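Local coordinates for protein B (PDB 5H6I) that permeabilises target membranes as a pore-forming toxin, the CAMP factor, and also belongs to the bacterial proteins that bind the Fc part of IgG, at residues T171-I176 against N222-V227; Q114-K119 against K161-P166; Q60-E65 against T175-S180. All blocks are in the same frame, centred on the assembly; numbering follows the deposited sequence.

Contact 1: residues T171-I176 against N222-V227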
loop_
_atom_site.group_PDB
_atom_site.type_symbol
_atom_site.label_atom_id
_atom_site.label_comp_id
_atom_site.label_asym_id
_atom_site.label_seq_id
_atom_site.Cartn_x
_atom_site.Cartn_y
_atom_site.Cartn_z
ATOM N N THR A 171 -23.806 -3.086 -7.682
ATOM C CA THR A 171 -24.289 -1.895 -8.365
ATOM C C THR A 171 -23.660 -0.611 -7.839
ATOM O O THR A 171 -23.851 0.447 -8.448
ATOM C CB THR A 171 -25.814 -1.798 -8.242
ATOM O OG1 THR A 171 -26.204 -2.053 -6.887
ATOM C CG2 THR A 171 -26.485 -2.815 -9.154
ATOM N N ASP A 172 -22.923 -0.675 -6.734
ATOM C CA ASP A 172 -22.311 0.518 -6.170
ATOM C C ASP A 172 -21.186 1.026 -7.063
ATOM O O ASP A 172 -20.576 0.270 -7.825
ATOM C CB ASP A 172 -21.768 0.234 -4.769
ATOM C CG ASP A 172 -22.851 0.238 -3.709
ATOM O OD1 ASP A 172 -23.889 0.899 -3.919
ATOM O OD2 ASP A 172 -22.661 -0.419 -2.664
ATOM N N ARG A 173 -20.920 2.325 -6.966
ATOM C CA ARG A 173 -19.800 2.913 -7.684
ATOM C C ARG A 173 -18.491 2.292 -7.214
ATOM O O ARG A 173 -18.297 2.039 -6.022
ATOM C CB ARG A 173 -19.775 4.428 -7.473
ATOM C CG ARG A 173 -18.800 5.171 -8.370
ATOM C CD ARG A 173 -18.851 6.666 -8.102
ATOM N NE ARG A 173 -20.221 7.171 -8.106
ATOM C CZ ARG A 173 -20.815 7.711 -9.166
ATOM N NH1 ARG A 173 -20.158 7.818 -10.312
ATOM N NH2 ARG A 173 -22.065 8.143 -9.079
ATOM N N ALA A 174 -17.594 2.036 -8.161
ATOM C CA ALA A 174 -16.330 1.393 -7.843
ATOM C C ALA A 174 -15.357 2.391 -7.230
ATOM O O ALA A 174 -15.237 3.529 -7.692
ATOM C CB ALA A 174 -15.718 0.767 -9.096
ATOM N N THR A 175 -14.670 1.958 -6.178
ATOM C CA THR A 175 -13.629 2.759 -5.556
ATOM C C THR A 175 -12.275 2.437 -6.182
ATOM O O THR A 175 -12.125 1.482 -6.947
ATOM C CB THR A 175 -13.589 2.519 -4.046
ATOM O OG1 THR A 175 -13.152 1.179 -3.785
ATOM C CG2 THR A 175 -14.967 2.726 -3.435
ATOM N N ILE A 176 -11.275 3.255 -5.847
ATOM C CA ILE A 176 -9.931 3.029 -6.369
ATOM C C ILE A 176 -9.393 1.684 -5.903
ATOM O O ILE A 176 -8.617 1.034 -6.613
ATOM C CB ILE A 176 -9.000 4.194 -5.971
ATOM C CG1 ILE A 176 -7.591 3.978 -6.532
ATOM C CG2 ILE A 176 -8.968 4.370 -4.458
ATOM C CD1 ILE A 176 -6.678 5.171 -6.368
ATOM N N ASN A 222 -12.492 5.577 -15.549
ATOM C CA ASN A 222 -13.880 6.015 -15.481
ATOM C C ASN A 222 -14.327 6.090 -14.026
ATOM O O ASN A 222 -14.385 5.062 -13.341
ATOM C CB ASN A 222 -14.778 5.062 -16.276
ATOM C CG ASN A 222 -16.166 5.629 -16.521
ATOM O OD1 ASN A 222 -16.612 6.548 -15.834
ATOM N ND2 ASN A 222 -16.860 5.075 -17.509
ATOM N N PRO A 223 -14.646 7.283 -13.516
ATOM C CA PRO A 223 -15.097 7.397 -12.123
ATOM C C PRO A 223 -16.524 6.929 -11.893
ATOM O O PRO A 223 -16.975 6.929 -10.742
ATOM C CB PRO A 223 -14.964 8.903 -11.830
ATOM C CG PRO A 223 -14.188 9.481 -12.991
ATOM C CD PRO A 223 -14.502 8.600 -14.152
ATOM N N ASN A 224 -17.248 6.527 -12.937
ATOM C CA ASN A 224 -18.654 6.168 -12.811
ATOM C C ASN A 224 -18.928 4.689 -13.043
ATOM O O ASN A 224 -20.088 4.272 -12.961
ATOM C CB ASN A 224 -19.501 7.004 -13.777
ATOM C CG ASN A 224 -19.396 8.491 -13.503
ATOM O OD1 ASN A 224 -19.245 8.912 -12.355
ATOM N ND2 ASN A 224 -19.475 9.295 -14.557
ATOM N N VAL A 225 -17.904 3.884 -13.334
ATOM C CA VAL A 225 -18.126 2.456 -13.513
ATOM C C VAL A 225 -18.460 1.821 -12.168
ATOM O O VAL A 225 -17.984 2.254 -11.110
ATOM C CB VAL A 225 -16.906 1.773 -14.156
ATOM C CG1 VAL A 225 -16.809 2.133 -15.632
ATOM C CG2 VAL A 225 -15.636 2.147 -13.418
ATOM N N THR A 226 -19.291 0.787 -12.210
ATOM C CA THR A 226 -19.703 0.092 -11.002
ATOM C C THR A 226 -18.723 -1.029 -10.670
ATOM O O THR A 226 -17.807 -1.341 -11.435
ATOM C CB THR A 226 -21.117 -0.467 -11.165
ATOM O OG1 THR A 226 -21.165 -1.315 -12.320
ATOM C CG2 THR A 226 -22.119 0.664 -11.331
ATOM N N VAL A 227 -18.923 -1.633 -9.497
ATOM C CA VAL A 227 -18.119 -2.788 -9.106
ATOM C C VAL A 227 -18.309 -3.922 -10.105
ATOM O O VAL A 227 -17.366 -4.657 -10.425
ATOM C CB VAL A 227 -18.475 -3.221 -7.671
ATOM C CG1 VAL A 227 -17.847 -4.568 -7.340
ATOM C CG2 VAL A 227 -18.031 -2.161 -6.676
HETATM O O HOH W 1 -15.574 3.884 -10.327
#
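A single beta bridge between two loops, Arg173 with Thr226, joins the linker after helix 145-163 to the turn between helices 203-220 and 227-245, at the surface of the protein. Two backbone bonds flank the bridge: Val227 N donates to Asp172 O (3.0 Å), the donor almost in line with the carbonyl, and Ala174 N donates to Val225 O (3.0 Å) within the carbonyl plane. A water lies 2.7 Å from Ala174 O and 3.0 Å from Val225 O and can donate to either. Alongside, Arg173 swings CG opposite its backbone N (chi1 -170°), which with an extended chi2 brings CD to 3.2 Å from Pro223 O; the bend at chi3 then directs the guanidinium. Arg173 NH1 makes a weak hydrogen bond to Pro223 O at 3.3 Å, the oxygen lying in the guanidinium plane at its edge. On the other flank, the Thr226 methyl CG2 lies 3.4 Å from Thr171 O. Asn222 OD1 receives Asn224 N, an Asx turn inside the type I turn Asn222-Val225. Thr226 serves as N-cap, so the bridge fastens the linker to the start of helix 227-245, an isolated strand-like pairing in an otherwise all-helical fold.

Contact 2: residues Q114-K119 against K161-P166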
loop_
_atom_site.group_PDB
_atom_site.type_symbol
_atom_site.label_atom_id
_atom_site.label_comp_id
_atom_site.label_asym_id
_atom_site.label_seq_id
_atom_site.Cartn_x
_atom_site.Cartn_y
_atom_site.Cartn_z
ATOM N N GLN A 114 -5.253 -6.611 1.932
ATOM C CA GLN A 114 -5.723 -7.990 1.926
ATOM C C GLN A 114 -7.167 -8.152 2.384
ATOM O O GLN A 114 -7.777 -9.185 2.086
ATOM C CB GLN A 114 -4.827 -8.859 2.815
ATOM C CG GLN A 114 -3.363 -8.887 2.409
ATOM C CD GLN A 114 -2.488 -9.572 3.443
ATOM O OE1 GLN A 114 -2.915 -9.814 4.573
ATOM N NE2 GLN A 114 -1.257 -9.889 3.060
ATOM N N HIS A 115 -7.733 -7.173 3.094
ATOM C CA HIS A 115 -9.026 -7.368 3.737
ATOM C C HIS A 115 -10.042 -6.253 3.521
ATOM O O HIS A 115 -11.208 -6.445 3.879
ATOM C CB HIS A 115 -8.843 -7.560 5.251
ATOM C CG HIS A 115 -7.996 -8.740 5.613
ATOM N ND1 HIS A 115 -6.619 -8.708 5.568
ATOM C CD2 HIS A 115 -8.330 -9.985 6.025
ATOM C CE1 HIS A 115 -6.141 -9.883 5.938
ATOM N NE2 HIS A 115 -7.158 -10.676 6.220
ATOM N N LEU A 116 -9.656 -5.109 2.956
ATOM C CA LEU A 116 -10.557 -3.964 2.875
ATOM C C LEU A 116 -10.861 -3.531 1.446
ATOM O O LEU A 116 -11.453 -2.462 1.251
ATOM C CB LEU A 116 -9.982 -2.783 3.664
ATOM C CG LEU A 116 -9.698 -3.029 5.148
ATOM C CD1 LEU A 116 -9.278 -1.737 5.834
ATOM C CD2 LEU A 116 -10.909 -3.639 5.843
ATOM N N ALA A 117 -10.489 -4.330 0.443
ATOM C CA ALA A 117 -10.688 -3.912 -0.942
ATOM C C ALA A 117 -12.164 -3.878 -1.324
ATOM O O ALA A 117 -12.557 -3.086 -2.189
ATOM C CB ALA A 117 -9.916 -4.834 -1.884
ATOM N N ASN A 118 -12.990 -4.716 -0.703
ATOM C CA ASN A 118 -14.413 -4.772 -1.012
ATOM C C ASN A 118 -15.254 -3.861 -0.128
ATOM O O ASN A 118 -16.480 -3.834 -0.281
ATOM C CB ASN A 118 -14.926 -6.211 -0.888
ATOM C CG ASN A 118 -14.171 -7.176 -1.776
ATOM O OD1 ASN A 118 -13.609 -6.787 -2.799
ATOM N ND2 ASN A 118 -14.154 -8.446 -1.388
ATOM N N LYS A 119 -14.635 -3.120 0.785
ATOM C CA LYS A 119 -15.380 -2.291 1.716
ATOM C C LYS A 119 -15.814 -0.985 1.060
ATOM O O LYS A 119 -15.320 -0.593 -0.001
ATOM C CB LYS A 119 -14.539 -1.991 2.957
ATOM C CG LYS A 119 -14.271 -3.200 3.833
ATOM C CD LYS A 119 -15.564 -3.778 4.378
ATOM C CE LYS A 119 -15.296 -4.992 5.252
ATOM N NZ LYS A 119 -16.560 -5.605 5.746
ATOM N N LYS A 161 -12.411 -2.777 13.697
ATOM C CA LYS A 161 -13.674 -2.050 13.617
ATOM C C LYS A 161 -14.111 -1.853 12.170
ATOM O O LYS A 161 -15.296 -2.003 11.849
ATOM C CB LYS A 161 -13.548 -0.704 14.331
ATOM C CG LYS A 161 -14.755 0.204 14.164
ATOM C CD LYS A 161 -14.469 1.601 14.691
ATOM C CE LYS A 161 -15.602 2.560 14.360
ATOM N NZ LYS A 161 -15.231 3.975 14.640
ATOM N N VAL A 162 -13.172 -1.521 11.279
ATOM C CA VAL A 162 -13.528 -1.305 9.881
ATOM C C VAL A 162 -13.859 -2.612 9.173
ATOM O O VAL A 162 -14.427 -2.589 8.075
ATOM C CB VAL A 162 -12.406 -0.557 9.135
ATOM C CG1 VAL A 162 -12.127 0.782 9.798
ATOM C CG2 VAL A 162 -11.145 -1.407 9.071
ATOM N N LEU A 163 -13.516 -3.757 9.770
ATOM C CA LEU A 163 -13.910 -5.036 9.191
ATOM C C LEU A 163 -15.421 -5.213 9.209
ATOM O O LEU A 163 -15.980 -5.884 8.334
ATOM C CB LEU A 163 -13.236 -6.187 9.939
ATOM C CG LEU A 163 -11.797 -6.523 9.551
ATOM C CD1 LEU A 163 -11.259 -7.638 10.434
ATOM C CD2 LEU A 163 -11.710 -6.910 8.083
ATOM N N THR A 164 -16.098 -4.625 10.194
ATOM C CA THR A 164 -17.548 -4.709 10.300
ATOM C C THR A 164 -18.268 -3.696 9.419
ATOM O O THR A 164 -19.502 -3.627 9.465
ATOM C CB THR A 164 -17.983 -4.524 11.757
ATOM O OG1 THR A 164 -17.811 -3.153 12.139
ATOM C CG2 THR A 164 -17.152 -5.409 12.676
ATOM N N TYR A 165 -17.538 -2.912 8.629
ATOM C CA TYR A 165 -18.161 -1.967 7.719
ATOM C C TYR A 165 -18.826 -2.719 6.566
ATOM O O TYR A 165 -18.435 -3.842 6.238
ATOM C CB TYR A 165 -17.125 -0.979 7.184
ATOM C CG TYR A 165 -16.738 0.123 8.153
ATOM C CD1 TYR A 165 -16.857 -0.050 9.526
ATOM C CD2 TYR A 165 -16.249 1.337 7.689
ATOM C CE1 TYR A 165 -16.500 0.953 10.408
ATOM C CE2 TYR A 165 -15.888 2.346 8.564
ATOM C CZ TYR A 165 -16.016 2.148 9.922
ATOM O OH TYR A 165 -15.661 3.149 10.797
ATOM N N PRO A 166 -19.840 -2.125 5.938
ATOM C CA PRO A 166 -20.540 -2.827 4.857
ATOM C C PRO A 166 -19.677 -2.957 3.612
ATOM O O PRO A 166 -18.845 -2.101 3.306
ATOM C CB PRO A 166 -21.766 -1.942 4.585
ATOM C CG PRO A 166 -21.831 -0.970 5.723
ATOM C CD PRO A 166 -20.432 -0.806 6.209
#
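Leu116 lays its two methyls across Val162 and Leu163: CD1 meets Val162 CG2 at 3.8 Å and CD2 meets Leu163 CD2 at 4.0 Å, each pair of side chains crossing at about a right angle. CB of His115 extends this apolar patch, touching the same Leu163 CD2 at 4.1 Å. Leu116 and Val162 are buried, and helix 121-139 covers them too, through Asn124 and Met127 beside Leu116 and Ala123 beside Val162. The contact thus packs the C-terminal end of helix 93-115 against that of helix 145-163 in the N-terminal helical bundle, and segment 114-119 belongs to the region that binds the IgG constant part. Lys119, which closes the type I turn Leu116-Lys119, supplies the polar half. Its chain folds at chi2 (-62°) and is extended beyond, so that NZ reaches two backbone carbonyls at the C-terminal end of helix 145-163, Leu163 O at 2.7 Å and Tyr165 O at 2.6 Å. The ammonium sits well above the carbonyl plane of Leu163 but only 18° from that of Tyr165. A positive charge here probably complements the negative end of the helix dipole; Asp167 adds a long, weak ion pair. CD of Lys119 passes 3.4 Å from Tyr165 O, while the Tyr165 ring leads elsewhere and its hydroxyl bonds to Asp126 on helix 121-139.

Contact 3: residues Q60-E65 against T175-S180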
loop_
_atom_site.group_PDB
_atom_site.type_symbol
_atom_site.label_atom_id
_atom_site.label_comp_id
_atom_site.label_asym_id
_atom_site.label_seq_id
_atom_site.Cartn_x
_atom_site.Cartn_y
_atom_site.Cartn_z
ATOM N N GLN A 60 -0.894 4.585 -4.567
ATOM C CA GLN A 60 -0.920 5.856 -5.280
ATOM C C GLN A 60 -2.355 6.347 -5.440
ATOM O O GLN A 60 -3.209 5.633 -5.978
ATOM C CB GLN A 60 -0.248 5.708 -6.642
ATOM C CG GLN A 60 1.188 6.200 -6.667
ATOM C CD GLN A 60 1.365 7.507 -5.919
ATOM O OE1 GLN A 60 1.992 7.552 -4.861
ATOM N NE2 GLN A 60 0.807 8.581 -6.467
ATOM N N GLY A 61 -2.618 7.566 -4.973
ATOM C CA GLY A 61 -3.933 8.157 -5.109
ATOM C C GLY A 61 -4.982 7.627 -4.161
ATOM O O GLY A 61 -6.176 7.840 -4.397
ATOM N N THR A 62 -4.580 6.946 -3.094
ATOM C CA THR A 62 -5.500 6.378 -2.123
ATOM C C THR A 62 -5.397 7.139 -0.802
ATOM O O THR A 62 -4.705 8.158 -0.696
ATOM C CB THR A 62 -5.214 4.887 -1.930
ATOM O OG1 THR A 62 -4.122 4.723 -1.017
ATOM C CG2 THR A 62 -4.857 4.235 -3.257
ATOM N N ASP A 63 -6.095 6.635 0.216
ATOM C CA ASP A 63 -6.015 7.207 1.553
ATOM C C ASP A 63 -4.703 6.884 2.252
ATOM O O ASP A 63 -4.470 7.385 3.358
ATOM C CB ASP A 63 -7.187 6.716 2.404
ATOM C CG ASP A 63 -8.532 7.059 1.798
ATOM O OD1 ASP A 63 -8.893 8.254 1.790
ATOM O OD2 ASP A 63 -9.225 6.134 1.324
ATOM N N TYR A 64 -3.848 6.065 1.641
ATOM C CA TYR A 64 -2.569 5.684 2.220
ATOM C C TYR A 64 -1.386 6.260 1.452
ATOM O O TYR A 64 -0.247 5.853 1.694
ATOM C CB TYR A 64 -2.457 4.160 2.293
ATOM C CG TYR A 64 -3.647 3.497 2.946
ATOM C CD1 TYR A 64 -3.711 3.342 4.326
ATOM C CD2 TYR A 64 -4.712 3.033 2.185
ATOM C CE1 TYR A 64 -4.801 2.740 4.926
ATOM C CE2 TYR A 64 -5.805 2.430 2.776
ATOM C CZ TYR A 64 -5.844 2.286 4.147
ATOM O OH TYR A 64 -6.931 1.686 4.737
ATOM N N GLU A 65 -1.625 7.194 0.529
ATOM C CA GLU A 65 -0.521 7.783 -0.220
ATOM C C GLU A 65 0.294 8.723 0.659
ATOM O O GLU A 65 1.516 8.576 0.779
ATOM C CB GLU A 65 -1.053 8.519 -1.451
ATOM C CG GLU A 65 0.022 9.238 -2.254
ATOM C CD GLU A 65 -0.542 10.336 -3.135
ATOM O OE1 GLU A 65 -1.189 10.012 -4.152
ATOM O OE2 GLU A 65 -0.338 11.525 -2.808
ATOM N N THR A 175 -14.670 1.958 -6.178
ATOM C CA THR A 175 -13.629 2.759 -5.556
ATOM C C THR A 175 -12.275 2.437 -6.182
ATOM O O THR A 175 -12.125 1.482 -6.947
ATOM C CB THR A 175 -13.589 2.519 -4.046
ATOM O OG1 THR A 175 -13.152 1.179 -3.785
ATOM C CG2 THR A 175 -14.967 2.726 -3.435
ATOM N N ILE A 176 -11.275 3.255 -5.847
ATOM C CA ILE A 176 -9.931 3.029 -6.369
ATOM C C ILE A 176 -9.393 1.684 -5.903
ATOM O O ILE A 176 -8.617 1.034 -6.613
ATOM C CB ILE A 176 -9.000 4.194 -5.971
ATOM C CG1 ILE A 176 -7.591 3.978 -6.532
ATOM C CG2 ILE A 176 -8.968 4.370 -4.458
ATOM C CD1 ILE A 176 -6.678 5.171 -6.368
ATOM N N TYR A 177 -9.810 1.232 -4.717
ATOM C CA TYR A 177 -9.399 -0.083 -4.239
ATOM C C TYR A 177 -10.049 -1.199 -5.048
ATOM O O TYR A 177 -9.448 -2.266 -5.222
ATOM C CB TYR A 177 -9.731 -0.225 -2.753
ATOM C CG TYR A 177 -9.284 0.963 -1.933
ATOM C CD1 TYR A 177 -7.989 1.037 -1.432
ATOM C CD2 TYR A 177 -10.148 2.018 -1.671
ATOM C CE1 TYR A 177 -7.572 2.124 -0.689
ATOM C CE2 TYR A 177 -9.739 3.110 -0.930
ATOM C CZ TYR A 177 -8.450 3.158 -0.442
ATOM O OH TYR A 177 -8.039 4.243 0.299
ATOM N N THR A 178 -11.266 -0.972 -5.549
ATOM C CA THR A 178 -11.899 -1.955 -6.423
ATOM C C THR A 178 -11.126 -2.104 -7.726
ATOM O O THR A 178 -10.972 -3.216 -8.245
ATOM C CB THR A 178 -13.348 -1.554 -6.705
ATOM O OG1 THR A 178 -14.004 -1.223 -5.476
ATOM C CG2 THR A 178 -14.095 -2.692 -7.385
ATOM N N LYS A 179 -10.623 -0.994 -8.265
ATOM C CA LYS A 179 -9.874 -1.008 -9.514
ATOM C C LYS A 179 -8.434 -1.473 -9.340
ATOM O O LYS A 179 -7.701 -1.536 -10.332
ATOM C CB LYS A 179 -9.896 0.385 -10.147
ATOM C CG LYS A 179 -11.285 0.848 -10.549
ATOM C CD LYS A 179 -11.282 2.308 -10.958
ATOM C CE LYS A 179 -12.633 2.724 -11.512
ATOM N NZ LYS A 179 -12.648 4.156 -11.916
ATOM N N SER A 180 -8.013 -1.793 -8.114
ATOM C CA SER A 180 -6.664 -2.311 -7.912
ATOM C C SER A 180 -6.487 -3.662 -8.592
ATOM O O SER A 180 -5.406 -3.969 -9.110
ATOM C CB SER A 180 -6.362 -2.417 -6.417
ATOM O OG SER A 180 -5.039 -2.874 -6.196
#
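With CG opposite its carbonyl carbon (chi1 -48°), Tyr177 sends its ring across to the loop 60-65, whereas Ile176, its CG1 opposite the backbone N (chi1 -179°) and its chain extended, reaches the same loop with CD1. The tyrosine hydroxyl is held by two bonds to a single residue. Tyr177 OH donates to Asp63 OD2 at 2.5 Å, a length whose shortness is doubtful at this resolution, and accepts from Asp63 N at 3.1 Å. OD2 comes in at the edge of the Tyr177 ring, close to its plane, and carboxylate and ring are turned only 21° apart. Thr62 CB lies 3.8 Å from Tyr177 CE1, and the Tyr64 side chain crosses that of Tyr177 at about a right angle, Tyr64 CE2 approaching Tyr177 CE1 at 3.9 Å, with that CE1 in plane at the edge of the Tyr64 ring. The hydroxyl of Tyr64 itself goes to Asn124 of helix 121-139. Ile176 CD1 settles over the backbone, 3.4 Å from Gly61 O and 3.5 Å from Gln60 O, and against the methyl CG2 of Thr62 at 3.7 Å. The loop is stiffened from within: Thr62 OG1 accepts Tyr64 N at 3.0 Å in an ST turn, and Glu65 OE1 takes Gly61 N. Tyr64 stands at the N-cap of helix 65-84, and Tyr177 lies where the chain leads into helix 179-196. This is an interface between two helical bundles, built from a hairpin loop of the N-terminal bundle and the entry to the first helix of the C-terminal one.

How the contacts relate
From the N terminus, segment 60-65 opens contact 3 in the loop between helices 35-58 and 65-84. Contact 2, 114-119 with 161-166, is nested inside that long loop. The linker that follows enters contact 1 at 171-176, and contact 3 closes on 175-180, so Thr175 and Ile176 belong to both. Contact 1 then closes at 222-227, ahead of the last helix. Contacts 1 and 3 also touch directly, through a probable hydrogen bond from Lys179 to Asn222 O. Contact 2 joins two helix ends within the N-terminal bundle; contact 3 ties the end of the linker and the entry to helix 179-196 to that bundle's 60-65 loop, and contact 1 ties the linker to the turn before helix 227-245.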